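Local atomic coordinates of tRNA endonuclease VMS1 (Saccharomyces cerevisiae, PDB entry 5WHG), a protein that cleaves peptidyl-tRNAs downstream of ribosome-associated quality control, releasing incompletely synthesized polypeptides so that they can be degraded. Residues A[208-213]-A[340-345]; A[219-224]-A[352-357]; A[311-316]-A[330-335]; A[240-245]-A[357-362]; A[250-255]-A[297-302]. All blocks are in the same frame, centred on the assembly; numbering follows the deposited sequence.

Contact 1: A[208-213]-A[340-345]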
# COMPACT_ATOMS: atom_id res chain seq x y z
N SER A 208 -0.08 4.01 2.02
CA SER A 208 -1.28 3.38 1.49
C SER A 208 -2.01 2.70 2.63
O SER A 208 -1.41 2.40 3.68
CB SER A 208 -0.95 2.36 0.38
OG SER A 208 -0.36 3.00 -0.75
N ALA A 209 -3.30 2.43 2.44
CA ALA A 209 -4.08 1.71 3.45
C ALA A 209 -4.39 0.28 2.97
O ALA A 209 -4.47 0.02 1.78
CB ALA A 209 -5.36 2.48 3.79
N LEU A 210 -4.56 -0.64 3.93
CA LEU A 210 -4.89 -2.03 3.62
C LEU A 210 -5.96 -2.54 4.58
O LEU A 210 -5.81 -2.44 5.80
CB LEU A 210 -3.65 -2.93 3.70
CG LEU A 210 -2.34 -2.50 3.03
CD1 LEU A 210 -1.17 -3.39 3.48
CD2 LEU A 210 -2.45 -2.58 1.55
N PHE A 211 -7.04 -3.09 4.02
CA PHE A 211 -8.20 -3.55 4.76
C PHE A 211 -8.69 -4.88 4.18
O PHE A 211 -8.88 -5.00 2.97
CB PHE A 211 -9.33 -2.50 4.70
CG PHE A 211 -9.00 -1.22 5.44
CD1 PHE A 211 -8.94 -1.22 6.84
CD2 PHE A 211 -8.74 -0.04 4.76
CE1 PHE A 211 -8.64 -0.05 7.54
CE2 PHE A 211 -8.44 1.14 5.45
CZ PHE A 211 -8.38 1.13 6.84
N MSE A 212 -8.85 -5.87 5.05
CA MSE A 212 -9.56 -7.09 4.71
C MSE A 212 -10.59 -7.44 5.78
O MSE A 212 -10.29 -7.40 6.96
CB MSE A 212 -8.61 -8.26 4.57
CG MSE A 212 -7.48 -8.08 3.61
SE MSE A 212 -6.23 -9.57 3.82
CE MSE A 212 -4.73 -8.86 2.80
N VAL A 213 -11.80 -7.81 5.37
CA VAL A 213 -12.84 -8.24 6.29
C VAL A 213 -13.47 -9.49 5.71
O VAL A 213 -13.53 -9.66 4.49
CB VAL A 213 -13.92 -7.13 6.53
CG1 VAL A 213 -14.66 -6.82 5.26
CG2 VAL A 213 -14.90 -7.54 7.59
N LYS A 340 -9.70 0.37 -4.01
CA LYS A 340 -9.43 -0.63 -5.03
C LYS A 340 -9.41 -2.02 -4.42
O LYS A 340 -8.97 -2.22 -3.29
CB LYS A 340 -8.09 -0.37 -5.72
CG LYS A 340 -7.96 1.01 -6.33
CD LYS A 340 -6.54 1.23 -6.75
CE LYS A 340 -6.34 2.62 -7.27
NZ LYS A 340 -5.00 2.72 -7.88
N SER A 341 -9.87 -2.99 -5.21
CA SER A 341 -9.66 -4.38 -4.85
C SER A 341 -8.18 -4.73 -4.82
O SER A 341 -7.34 -4.07 -5.43
CB SER A 341 -10.36 -5.30 -5.85
OG SER A 341 -11.75 -5.26 -5.63
N PHE A 342 -7.87 -5.80 -4.10
CA PHE A 342 -6.59 -6.47 -4.26
C PHE A 342 -6.60 -7.25 -5.57
O PHE A 342 -7.50 -8.06 -5.79
CB PHE A 342 -6.33 -7.42 -3.09
CG PHE A 342 -6.01 -6.73 -1.79
CD1 PHE A 342 -4.70 -6.43 -1.46
CD2 PHE A 342 -7.01 -6.43 -0.88
CE1 PHE A 342 -4.38 -5.84 -0.24
CE2 PHE A 342 -6.70 -5.82 0.35
CZ PHE A 342 -5.39 -5.53 0.67
N PRO A 343 -5.62 -7.05 -6.45
CA PRO A 343 -5.63 -7.78 -7.73
C PRO A 343 -5.20 -9.24 -7.62
O PRO A 343 -4.70 -9.82 -8.59
CB PRO A 343 -4.65 -6.97 -8.59
CG PRO A 343 -3.71 -6.39 -7.60
CD PRO A 343 -4.54 -6.05 -6.39
N PHE A 344 -5.40 -9.85 -6.47
CA PHE A 344 -5.06 -11.26 -6.28
C PHE A 344 -5.82 -11.76 -5.08
O PHE A 344 -6.14 -10.99 -4.17
CB PHE A 344 -3.55 -11.44 -6.07
CG PHE A 344 -2.96 -10.38 -5.22
CD1 PHE A 344 -3.10 -10.43 -3.85
CD2 PHE A 344 -2.32 -9.30 -5.81
CE1 PHE A 344 -2.58 -9.42 -3.05
CE2 PHE A 344 -1.79 -8.29 -5.03
CZ PHE A 344 -1.92 -8.35 -3.64
N THR A 345 -6.11 -13.06 -5.06
CA THR A 345 -6.81 -13.61 -3.91
C THR A 345 -5.96 -13.49 -2.65
O THR A 345 -4.72 -13.44 -2.71
CB THR A 345 -7.19 -15.07 -4.13
OG1 THR A 345 -6.00 -15.84 -4.25
CG2 THR A 345 -8.03 -15.20 -5.39
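Phe342 pushes its ring from the loop 340-345 against strand 208-213 and carries most of the contact. The tight part lies at the far end of that ring. The methyl CE of Met212, a selenomethionine in this model, lies over one face, 4.0 Å from Phe342 CZ, while the backbone O of Phe211 comes up at the edge, near the ring plane, 3.5 Å from Phe342 CE2. Leu210 adds CD2 from an oblique direction, 4.2 Å from Phe342 CE1. Beyond CG the Met212 chain runs extended (chi3 -167°), which carries its methyl out across the ring. Strand 207-214 is the central one of the five in the mixed sheet of the VLRF1 domain, the part of Vms1 that binds the 60S subunit, and the loop leads from edge strand 339-340 to helix 351-362. Ala357 of that helix touches both Phe342 and Met212, wedging the ring between helix and sheet. With only the methyl of an alanine at Phe342, a gap would probably open beside Ala357, and the Met212 methyl would lose the ring face it lies on. Away from the ring the loop is loose: Ser341 and Thr345 face solvent, and Phe344 turns from the strand toward Tyr179 and Glu360.

Contact 2: A[219-224]-A[352-357]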
# COMPACT_ATOMS: atom_id res chain seq x y z
N ALA A 219 -8.86 -7.11 9.58
CA ALA A 219 -7.49 -6.61 9.74
C ALA A 219 -7.32 -5.37 8.86
O ALA A 219 -7.65 -5.39 7.68
CB ALA A 219 -6.45 -7.66 9.35
N GLY A 220 -6.82 -4.29 9.46
CA GLY A 220 -6.48 -3.10 8.71
C GLY A 220 -5.10 -2.62 9.09
O GLY A 220 -4.58 -2.91 10.17
N ALA A 221 -4.48 -1.87 8.16
CA ALA A 221 -3.19 -1.26 8.44
C ALA A 221 -2.99 -0.02 7.58
O ALA A 221 -3.55 0.09 6.48
CB ALA A 221 -2.05 -2.26 8.22
N ILE A 222 -2.21 0.94 8.10
CA ILE A 222 -1.66 2.04 7.32
C ILE A 222 -0.19 1.70 7.07
O ILE A 222 0.60 1.62 8.02
CB ILE A 222 -1.81 3.39 8.04
CG1 ILE A 222 -3.28 3.73 8.33
CG2 ILE A 222 -1.17 4.50 7.22
CD1 ILE A 222 -4.20 3.82 7.10
N VAL A 223 0.19 1.47 5.82
CA VAL A 223 1.54 1.01 5.48
C VAL A 223 2.34 2.18 4.92
O VAL A 223 1.85 2.92 4.06
CB VAL A 223 1.50 -0.16 4.49
CG1 VAL A 223 0.76 0.23 3.19
CG2 VAL A 223 2.93 -0.65 4.17
N SER A 224 3.56 2.35 5.41
CA SER A 224 4.48 3.31 4.82
C SER A 224 5.15 2.72 3.59
O SER A 224 5.54 1.55 3.58
CB SER A 224 5.55 3.72 5.83
OG SER A 224 6.78 3.96 5.16
N LEU A 352 -0.39 -10.46 9.46
CA LEU A 352 0.61 -11.06 8.59
C LEU A 352 0.10 -11.16 7.16
O LEU A 352 0.84 -10.92 6.21
CB LEU A 352 1.04 -12.42 9.14
CG LEU A 352 2.12 -13.09 8.28
CD1 LEU A 352 3.56 -12.71 8.70
CD2 LEU A 352 1.92 -14.58 8.26
N GLU A 353 -1.20 -11.43 7.00
CA GLU A 353 -1.78 -11.48 5.66
C GLU A 353 -1.79 -10.11 4.98
O GLU A 353 -1.62 -10.02 3.76
CB GLU A 353 -3.20 -12.06 5.72
CG GLU A 353 -3.94 -12.08 4.39
CD GLU A 353 -3.21 -12.86 3.28
OE1 GLU A 353 -2.92 -14.07 3.47
OE2 GLU A 353 -2.94 -12.25 2.22
N LEU A 354 -1.99 -9.03 5.75
CA LEU A 354 -1.83 -7.69 5.20
C LEU A 354 -0.41 -7.45 4.69
O LEU A 354 -0.21 -6.80 3.65
CB LEU A 354 -2.21 -6.66 6.28
CG LEU A 354 -3.70 -6.61 6.69
CD1 LEU A 354 -3.98 -5.50 7.67
CD2 LEU A 354 -4.63 -6.48 5.48
N LYS A 355 0.60 -7.99 5.39
CA LYS A 355 1.98 -7.85 4.94
C LYS A 355 2.25 -8.71 3.70
O LYS A 355 3.00 -8.30 2.81
CB LYS A 355 2.95 -8.24 6.06
CG LYS A 355 2.83 -7.46 7.35
CD LYS A 355 4.06 -7.73 8.23
CE LYS A 355 4.11 -6.80 9.44
NZ LYS A 355 5.44 -6.88 10.12
N LYS A 356 1.69 -9.92 3.66
CA LYS A 356 1.79 -10.74 2.45
C LYS A 356 1.25 -9.98 1.26
O LYS A 356 1.92 -9.85 0.23
CB LYS A 356 1.03 -12.07 2.65
CG LYS A 356 1.03 -13.07 1.44
CD LYS A 356 -0.15 -12.86 0.45
CE LYS A 356 0.15 -13.42 -0.96
NZ LYS A 356 -0.92 -13.14 -1.96
N ALA A 357 0.04 -9.43 1.40
CA ALA A 357 -0.57 -8.66 0.33
C ALA A 357 0.32 -7.49 -0.08
O ALA A 357 0.53 -7.25 -1.27
CB ALA A 357 -1.94 -8.16 0.77
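Leu354 lays its CD1 methyl on the backbone of strand 219-224, and that atom makes the closest approaches. CD1 sits 3.4 Å from Gly220 C, with Ala219 CB at 3.7 Å and Ala221 CB at 3.8 Å from the same CD1. Leu354 CD2 lies by the carbonyl of Ala219, 3.9 Å from its O. Both alanines point their methyls at the helix, while a side chain on Gly220 between them would point away, so the leucine methyl can come down on the backbone between the two. Its chi2 of -176° sets CD1 anti to CA, which carries it out toward the strand. Cut back to an alanine, Leu354 would probably leave both alanine methyls and the Gly220 backbone facing a gap. Further out, Met212 of the adjoining strand packs on Leu354 and Phe248 on Ala221. Thr350 OG1 accepts from Glu353 N near the start of helix 351-362, which lies across the VLRF1 sheet at 54° to this strand segment. With small residues on the strand, the two axes come within 8.6 Å. No hydrogen bond passes between the segments; what joins helix to strand here is the fit of buried apolar groups.

Contact 3: A[311-316]-A[330-335]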
# COMPACT_ATOMS: atom_id res chain seq x y z
N ASP A 311 -2.16 7.20 -0.91
CA ASP A 311 -2.15 6.96 -2.36
C ASP A 311 -3.31 6.05 -2.75
O ASP A 311 -4.18 6.43 -3.54
CB ASP A 311 -0.82 6.31 -2.77
CG ASP A 311 0.30 7.32 -3.00
OD1 ASP A 311 0.40 8.32 -2.24
OD2 ASP A 311 1.11 7.09 -3.94
N ASN A 312 -3.32 4.83 -2.22
CA ASN A 312 -4.34 3.84 -2.50
C ASN A 312 -4.92 3.32 -1.20
O ASN A 312 -4.25 3.28 -0.16
CB ASN A 312 -3.77 2.66 -3.30
CG ASN A 312 -3.22 3.09 -4.65
OD1 ASN A 312 -3.96 3.55 -5.53
ND2 ASN A 312 -1.93 2.93 -4.83
N ILE A 313 -6.19 2.91 -1.27
CA ILE A 313 -6.86 2.22 -0.18
C ILE A 313 -7.35 0.87 -0.73
O ILE A 313 -8.37 0.80 -1.43
CB ILE A 313 -8.00 3.06 0.40
CG1 ILE A 313 -7.44 4.38 0.95
CG2 ILE A 313 -8.72 2.29 1.48
CD1 ILE A 313 -8.45 5.53 1.10
N PHE A 314 -6.61 -0.21 -0.43
CA PHE A 314 -6.94 -1.57 -0.88
C PHE A 314 -7.86 -2.26 0.11
O PHE A 314 -7.52 -2.38 1.30
CB PHE A 314 -5.67 -2.40 -1.08
CG PHE A 314 -4.85 -1.98 -2.27
CD1 PHE A 314 -5.31 -2.20 -3.57
CD2 PHE A 314 -3.62 -1.34 -2.10
CE1 PHE A 314 -4.57 -1.79 -4.67
CE2 PHE A 314 -2.87 -0.94 -3.20
CZ PHE A 314 -3.34 -1.16 -4.48
N ILE A 315 -9.01 -2.73 -0.36
CA ILE A 315 -10.03 -3.35 0.48
C ILE A 315 -10.44 -4.68 -0.12
O ILE A 315 -10.77 -4.75 -1.31
CB ILE A 315 -11.28 -2.46 0.62
CG1 ILE A 315 -10.90 -1.04 0.99
CG2 ILE A 315 -12.23 -3.01 1.69
CD1 ILE A 315 -12.10 -0.22 1.45
N ARG A 316 -10.45 -5.73 0.69
CA ARG A 316 -11.11 -6.98 0.31
C ARG A 316 -12.32 -7.20 1.21
O ARG A 316 -12.18 -7.34 2.43
CB ARG A 316 -10.20 -8.21 0.40
CG ARG A 316 -11.10 -9.45 0.21
CD ARG A 316 -10.41 -10.74 -0.17
NE ARG A 316 -9.58 -11.31 0.90
CZ ARG A 316 -10.00 -11.66 2.12
NH1 ARG A 316 -11.26 -11.48 2.51
NH2 ARG A 316 -9.13 -12.18 2.97
N THR A 330 -19.31 6.81 6.48
CA THR A 330 -18.02 6.78 7.16
C THR A 330 -17.16 7.98 6.77
O THR A 330 -17.69 9.03 6.39
CB THR A 330 -17.27 5.48 6.85
OG1 THR A 330 -16.78 5.52 5.51
CG2 THR A 330 -18.19 4.29 6.97
N VAL A 331 -15.83 7.85 6.88
CA VAL A 331 -14.93 8.89 6.38
C VAL A 331 -14.43 8.60 4.96
O VAL A 331 -13.77 9.46 4.37
CB VAL A 331 -13.73 9.10 7.32
CG1 VAL A 331 -14.21 9.43 8.74
CG2 VAL A 331 -12.80 7.91 7.33
N LEU A 332 -14.73 7.42 4.41
CA LEU A 332 -14.51 7.14 2.99
C LEU A 332 -15.79 7.41 2.21
O LEU A 332 -16.89 7.05 2.65
CB LEU A 332 -14.08 5.70 2.76
CG LEU A 332 -12.79 5.33 3.50
CD1 LEU A 332 -12.35 3.89 3.22
CD2 LEU A 332 -11.69 6.32 3.18
N ASN A 333 -15.66 8.03 1.06
CA ASN A 333 -16.80 8.23 0.18
C ASN A 333 -16.83 7.15 -0.88
O ASN A 333 -15.78 6.74 -1.40
CB ASN A 333 -16.77 9.61 -0.45
CG ASN A 333 -16.63 10.71 0.60
OD1 ASN A 333 -15.69 11.52 0.55
ND2 ASN A 333 -17.54 10.71 1.58
N LYS A 334 -18.03 6.66 -1.17
CA LYS A 334 -18.20 5.71 -2.25
C LYS A 334 -17.81 6.38 -3.57
O LYS A 334 -18.00 7.58 -3.76
CB LYS A 334 -19.65 5.20 -2.29
CG LYS A 334 -19.78 3.74 -2.72
CD LYS A 334 -21.15 3.47 -3.36
CE LYS A 334 -21.08 2.35 -4.41
NZ LYS A 334 -22.25 2.35 -5.34
N GLY A 335 -17.24 5.59 -4.47
CA GLY A 335 -16.67 6.22 -5.65
C GLY A 335 -15.49 7.11 -5.33
O GLY A 335 -15.41 8.24 -5.82
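Leu332 meets two isoleucines of strand 313-316, Ile313 and Ile315, through the methyls at its end. The apolar contacts come first. Leu332 CD2 touches Ile313 CD1 at 3.9 Å, the two side chains crossing obliquely, and Leu332 CD1 lies more loosely by Ile315 CD1, 4.5 Å off. Ile313 and Ile315, two apart in the strand, both point toward the loop. Ile313 has CG1 beside its backbone N; chi2 of 159° extends CD1 away from CA, and it is this end of the longer branch that reaches Leu332. Ile339 of the next strand also packs on Leu332, and Phe326 on Ile315.

The polar interactions lie within the loop and to the flanks. Thr330 OG1 accepts from Leu332 N, 3.0 Å away with an angle of 148° at the hydrogen, which makes an ST turn; the same OG1 is also hydrogen-bonded to the carbonyl O of Phe326. Elsewhere, Asn312 OD1 takes a hydrogen bond from Lys340 NZ, and Arg316 NE gives one to Thr346 OG1.

In the fold, the loop 330-335 belongs to the crossover from strand 313-316, by way of the short helix 320-323, to its parallel neighbour 339-340. The contact itself is purely apolar: the ST turn holds the Leu332 backbone, and burial of the three side chains against one another brings the crossover onto the sheet.

Contact 4: A[240-245]-A[357-362]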
# COMPACT_ATOMS: atom_id res chain seq x y z
N THR A 240 9.79 -13.50 7.34
CA THR A 240 10.88 -13.40 6.39
C THR A 240 11.48 -11.98 6.42
O THR A 240 10.91 -11.04 6.99
CB THR A 240 10.40 -13.75 4.97
OG1 THR A 240 9.62 -12.67 4.42
CG2 THR A 240 9.56 -15.02 5.01
N LEU A 241 12.65 -11.85 5.80
CA LEU A 241 13.30 -10.54 5.74
C LEU A 241 12.50 -9.55 4.90
O LEU A 241 12.44 -8.36 5.22
CB LEU A 241 14.72 -10.68 5.20
CG LEU A 241 15.72 -11.50 6.04
CD1 LEU A 241 15.65 -11.09 7.51
CD2 LEU A 241 15.51 -13.00 5.86
N ILE A 242 11.86 -10.03 3.83
CA ILE A 242 11.02 -9.16 3.01
C ILE A 242 9.81 -8.68 3.80
O ILE A 242 9.45 -7.49 3.76
CB ILE A 242 10.65 -9.90 1.71
CG1 ILE A 242 11.89 -10.02 0.83
CG2 ILE A 242 9.57 -9.19 0.92
CD1 ILE A 242 12.44 -8.69 0.35
N GLU A 243 9.17 -9.57 4.56
CA GLU A 243 8.05 -9.16 5.40
C GLU A 243 8.53 -8.32 6.58
O GLU A 243 7.82 -7.40 7.02
CB GLU A 243 7.30 -10.39 5.91
CG GLU A 243 6.45 -11.08 4.86
CD GLU A 243 6.46 -12.60 5.02
OE1 GLU A 243 7.01 -13.08 6.03
OE2 GLU A 243 5.92 -13.30 4.13
N GLN A 244 9.72 -8.61 7.11
CA GLN A 244 10.18 -7.87 8.27
C GLN A 244 10.46 -6.40 7.97
O GLN A 244 10.63 -5.62 8.91
CB GLN A 244 11.42 -8.54 8.83
CG GLN A 244 11.54 -8.39 10.32
CD GLN A 244 12.75 -9.10 10.86
OE1 GLN A 244 13.42 -9.84 10.13
NE2 GLN A 244 13.04 -8.89 12.13
N ALA A 245 10.49 -6.00 6.70
CA ALA A 245 10.80 -4.63 6.33
C ALA A 245 9.54 -3.81 6.06
O ALA A 245 9.66 -2.60 5.81
CB ALA A 245 11.72 -4.61 5.10
N ALA A 357 0.04 -9.43 1.40
CA ALA A 357 -0.57 -8.66 0.33
C ALA A 357 0.32 -7.49 -0.08
O ALA A 357 0.53 -7.25 -1.27
CB ALA A 357 -1.94 -8.16 0.77
N TRP A 358 0.87 -6.76 0.90
CA TRP A 358 1.70 -5.61 0.57
C TRP A 358 2.95 -6.02 -0.20
O TRP A 358 3.29 -5.42 -1.22
CB TRP A 358 2.09 -4.82 1.82
CG TRP A 358 2.86 -3.58 1.46
CD1 TRP A 358 4.16 -3.28 1.79
CD2 TRP A 358 2.39 -2.48 0.66
NE1 TRP A 358 4.52 -2.06 1.26
CE2 TRP A 358 3.46 -1.55 0.55
CE3 TRP A 358 1.18 -2.19 0.02
CZ2 TRP A 358 3.35 -0.34 -0.16
CZ3 TRP A 358 1.07 -1.00 -0.70
CH2 TRP A 358 2.15 -0.08 -0.78
N CYS A 359 3.65 -7.05 0.28
CA CYS A 359 4.84 -7.49 -0.44
C CYS A 359 4.49 -7.95 -1.84
O CYS A 359 5.26 -7.73 -2.78
CB CYS A 359 5.56 -8.61 0.32
SG CYS A 359 6.38 -8.08 1.84
N GLU A 360 3.32 -8.57 -2.00
CA GLU A 360 2.83 -8.98 -3.32
C GLU A 360 2.52 -7.78 -4.23
O GLU A 360 2.59 -7.92 -5.46
CB GLU A 360 1.58 -9.84 -3.14
CG GLU A 360 0.94 -10.29 -4.43
CD GLU A 360 1.92 -11.01 -5.32
OE1 GLU A 360 1.92 -10.71 -6.54
OE2 GLU A 360 2.69 -11.85 -4.81
N LEU A 361 2.16 -6.62 -3.69
CA LEU A 361 1.90 -5.45 -4.54
C LEU A 361 3.14 -4.60 -4.79
O LEU A 361 3.21 -3.90 -5.81
CB LEU A 361 0.83 -4.55 -3.92
CG LEU A 361 -0.65 -4.94 -3.85
CD1 LEU A 361 -1.32 -4.20 -2.70
CD2 LEU A 361 -1.35 -4.61 -5.16
N SER A 362 4.13 -4.64 -3.91
CA SER A 362 5.15 -3.62 -3.87
C SER A 362 6.49 -4.08 -4.44
O SER A 362 7.44 -3.28 -4.45
CB SER A 362 5.32 -3.12 -2.43
OG SER A 362 5.68 -4.19 -1.56
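Cys359 sets SG anti to its own carbonyl carbon (chi1 -71°), and Ile242 keeps CG2 anti to its backbone N, the two settings that bring the sulfur and the methyl together. This is a small helix-to-helix contact in the VLRF1 domain: the short, loosely formed helix of about residues 241-244, which opens with a capping box, leans on helix 351-362. Cys359 SG lies 3.5 Å from Ile242 CG2 and also touches the backbone beside it, 3.7 Å from Ile242 O and 4.1 Å from Glu243 CA. Glu243 brings only its apolar part, CG, near the sulfur; its carboxylate turns back to its own helix. There it completes the box with Thr240. Glu243 N gives a nearly straight bond to Thr240 OG1, with 168° at the hydrogen, and Thr240 N gives one to Glu243 OE1, meeting the oxygen from above the carboxylate plane. Both ends of the box are thus tied, which fixes the Glu243 side chain beside Cys359.

Ile242 also packs on Tyr363, just past the end of the segment 357-362. Trp358 is turned to the sheet, where it touches Ser208 and Leu210 and its ring meets that of His225. One face of the indole is touched by Ser362 CB, whose hydroxyl bends back along the helix: Ser362 OG donates to Trp358 O at 2.7 Å, coming in from above the carbonyl plane.

Contact 5: A[250-255]-A[297-302]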
# COMPACT_ATOMS: atom_id res chain seq x y z
N GLU A 250 0.18 2.17 11.49
CA GLU A 250 -0.86 1.68 12.38
C GLU A 250 -1.33 0.32 11.88
O GLU A 250 -1.18 -0.02 10.71
CB GLU A 250 -2.04 2.64 12.48
CG GLU A 250 -1.70 4.12 12.59
CD GLU A 250 -1.24 4.57 13.97
OE1 GLU A 250 -1.17 3.73 14.89
OE2 GLU A 250 -0.95 5.78 14.14
N HIS A 251 -1.91 -0.47 12.79
CA HIS A 251 -2.49 -1.75 12.39
C HIS A 251 -3.45 -2.19 13.48
O HIS A 251 -3.17 -2.00 14.66
CB HIS A 251 -1.41 -2.82 12.17
CG HIS A 251 -0.76 -3.25 13.44
ND1 HIS A 251 -1.18 -4.35 14.16
CD2 HIS A 251 0.25 -2.69 14.15
CE1 HIS A 251 -0.44 -4.46 15.25
NE2 HIS A 251 0.43 -3.47 15.27
N LYS A 252 -4.56 -2.79 13.06
CA LYS A 252 -5.57 -3.29 13.99
C LYS A 252 -6.13 -4.59 13.43
O LYS A 252 -6.23 -4.75 12.21
CB LYS A 252 -6.70 -2.26 14.19
CG LYS A 252 -7.20 -2.14 15.63
CD LYS A 252 -6.40 -1.08 16.40
CE LYS A 252 -6.70 -1.10 17.90
NZ LYS A 252 -5.93 -0.07 18.66
N THR A 253 -6.45 -5.54 14.33
CA THR A 253 -7.22 -6.73 13.98
C THR A 253 -8.13 -7.08 15.14
O THR A 253 -7.66 -7.20 16.28
CB THR A 253 -6.35 -7.96 13.65
OG1 THR A 253 -5.66 -8.38 14.82
CG2 THR A 253 -5.32 -7.64 12.62
N PHE A 254 -9.42 -7.29 14.85
CA PHE A 254 -10.36 -7.84 15.82
C PHE A 254 -11.33 -8.79 15.12
O PHE A 254 -11.32 -8.93 13.90
CB PHE A 254 -11.11 -6.73 16.55
CG PHE A 254 -11.56 -5.62 15.67
CD1 PHE A 254 -12.65 -5.77 14.83
CD2 PHE A 254 -10.90 -4.40 15.69
CE1 PHE A 254 -13.06 -4.71 14.02
CE2 PHE A 254 -11.31 -3.34 14.88
CZ PHE A 254 -12.39 -3.50 14.05
N HIS A 255 -12.17 -9.46 15.92
CA HIS A 255 -13.16 -10.40 15.41
C HIS A 255 -14.47 -10.27 16.18
O HIS A 255 -14.48 -10.05 17.40
CB HIS A 255 -12.67 -11.85 15.50
CG HIS A 255 -13.78 -12.87 15.53
ND1 HIS A 255 -14.39 -13.35 14.39
CD2 HIS A 255 -14.37 -13.52 16.56
CE1 HIS A 255 -15.32 -14.23 14.72
NE2 HIS A 255 -15.33 -14.35 16.04
N GLN A 297 -16.00 1.17 11.45
CA GLN A 297 -16.16 2.60 11.29
C GLN A 297 -15.40 3.37 12.36
O GLN A 297 -14.97 4.50 12.12
CB GLN A 297 -17.64 2.94 11.28
CG GLN A 297 -18.26 2.44 10.01
CD GLN A 297 -19.70 2.82 9.82
OE1 GLN A 297 -20.20 2.76 8.71
NE2 GLN A 297 -20.39 3.17 10.92
N GLY A 298 -15.19 2.76 13.53
CA GLY A 298 -14.34 3.38 14.53
C GLY A 298 -12.88 3.45 14.11
O GLY A 298 -12.21 4.46 14.35
N VAL A 299 -12.36 2.37 13.53
CA VAL A 299 -10.98 2.40 13.04
C VAL A 299 -10.83 3.42 11.93
O VAL A 299 -9.81 4.11 11.84
CB VAL A 299 -10.53 1.00 12.57
CG1 VAL A 299 -9.11 1.09 12.00
CG2 VAL A 299 -10.58 -0.01 13.69
N LEU A 300 -11.84 3.54 11.06
CA LEU A 300 -11.70 4.46 9.93
C LEU A 300 -11.67 5.91 10.40
O LEU A 300 -10.80 6.68 9.99
CB LEU A 300 -12.82 4.25 8.91
CG LEU A 300 -12.84 2.88 8.23
CD1 LEU A 300 -13.87 2.81 7.11
CD2 LEU A 300 -11.46 2.53 7.72
N LYS A 301 -12.59 6.29 11.29
CA LYS A 301 -12.52 7.61 11.92
C LYS A 301 -11.19 7.79 12.64
O LYS A 301 -10.52 8.81 12.49
CB LYS A 301 -13.70 7.82 12.87
CG LYS A 301 -13.63 9.11 13.71
CD LYS A 301 -14.26 10.34 13.04
CE LYS A 301 -15.77 10.30 13.13
NZ LYS A 301 -16.42 11.49 12.46
N ASP A 302 -10.75 6.77 13.38
CA ASP A 302 -9.50 6.90 14.10
C ASP A 302 -8.32 7.19 13.16
O ASP A 302 -7.38 7.90 13.54
CB ASP A 302 -9.27 5.63 14.91
CG ASP A 302 -8.41 5.87 16.11
OD1 ASP A 302 -7.54 6.77 16.04
OD2 ASP A 302 -8.60 5.14 17.11
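Phe254 reaches from segment 250-255, on strand 247-255, to Val299 of helix 297-302, the two side chains coming from opposite directions. From its CA, the bond to CB already points at the helix. CG then falls between the backbone N and the carbonyl carbon (chi1 42°), which sends the ring out from the strand so that its far rim comes up to Val299. On the near side of the ring CD2 is still 4.8 Å from Val299 CG2. The next atom, CE2, makes the contact, 3.6 Å from Val299 CG2, and CZ at the tip follows at 3.9 Å from that methyl. Val299 CG2 arrives at the rim, close to the plane of the ring, so the valine meets an edge and not a face. The ring is stacked with Phe218 of the neighbouring strand, and Leu292, Asp295 and Ile296 of the helix touch it as well.

Lys252, two residues back on the same side of the strand, adds a weaker touch through its aliphatic part, its CG 4.4 Å from Val299 CG2. Its ammonium ends on the same side as Asp302, but Lys252 NZ stays 6.1 Å from Asp302 OD2, so the opposite charges may attract only at a distance.

The residues from 259 to 289 that link strand 247-255 to helix 292-302, among them the inferred active-site Gln267, are not modelled. The strand is an edge strand of the mixed sheet in the VLRF1 domain. Helix 292-302 packs against the side of it that bears Lys252 and Phe254, while Thr253 points to the other side, toward helix 351-362.

In the fold
All five contacts lie in the VLRF1 domain, round one mixed sheet ordered 247-255, 217-224, 207-214, 313-316, 339-340. Contacts 1 and 2, with centres about 9 Å apart, lie where helix 351-362 packs against the sheet; contact 4, about 9 Å from contact 2, shares that helix and Ala357. Contacts 3 and 5, centres about 14 Å apart, are on the other face, where the loop 330-335 touches helix 292-302. Along the chain, contacts 1, 2 and 4 interleave and each encloses 5 and then 3, so the late helix 351-362 closes the domain over its early strands. The sheet is thus packed on both faces within the domain that mediates 60S binding.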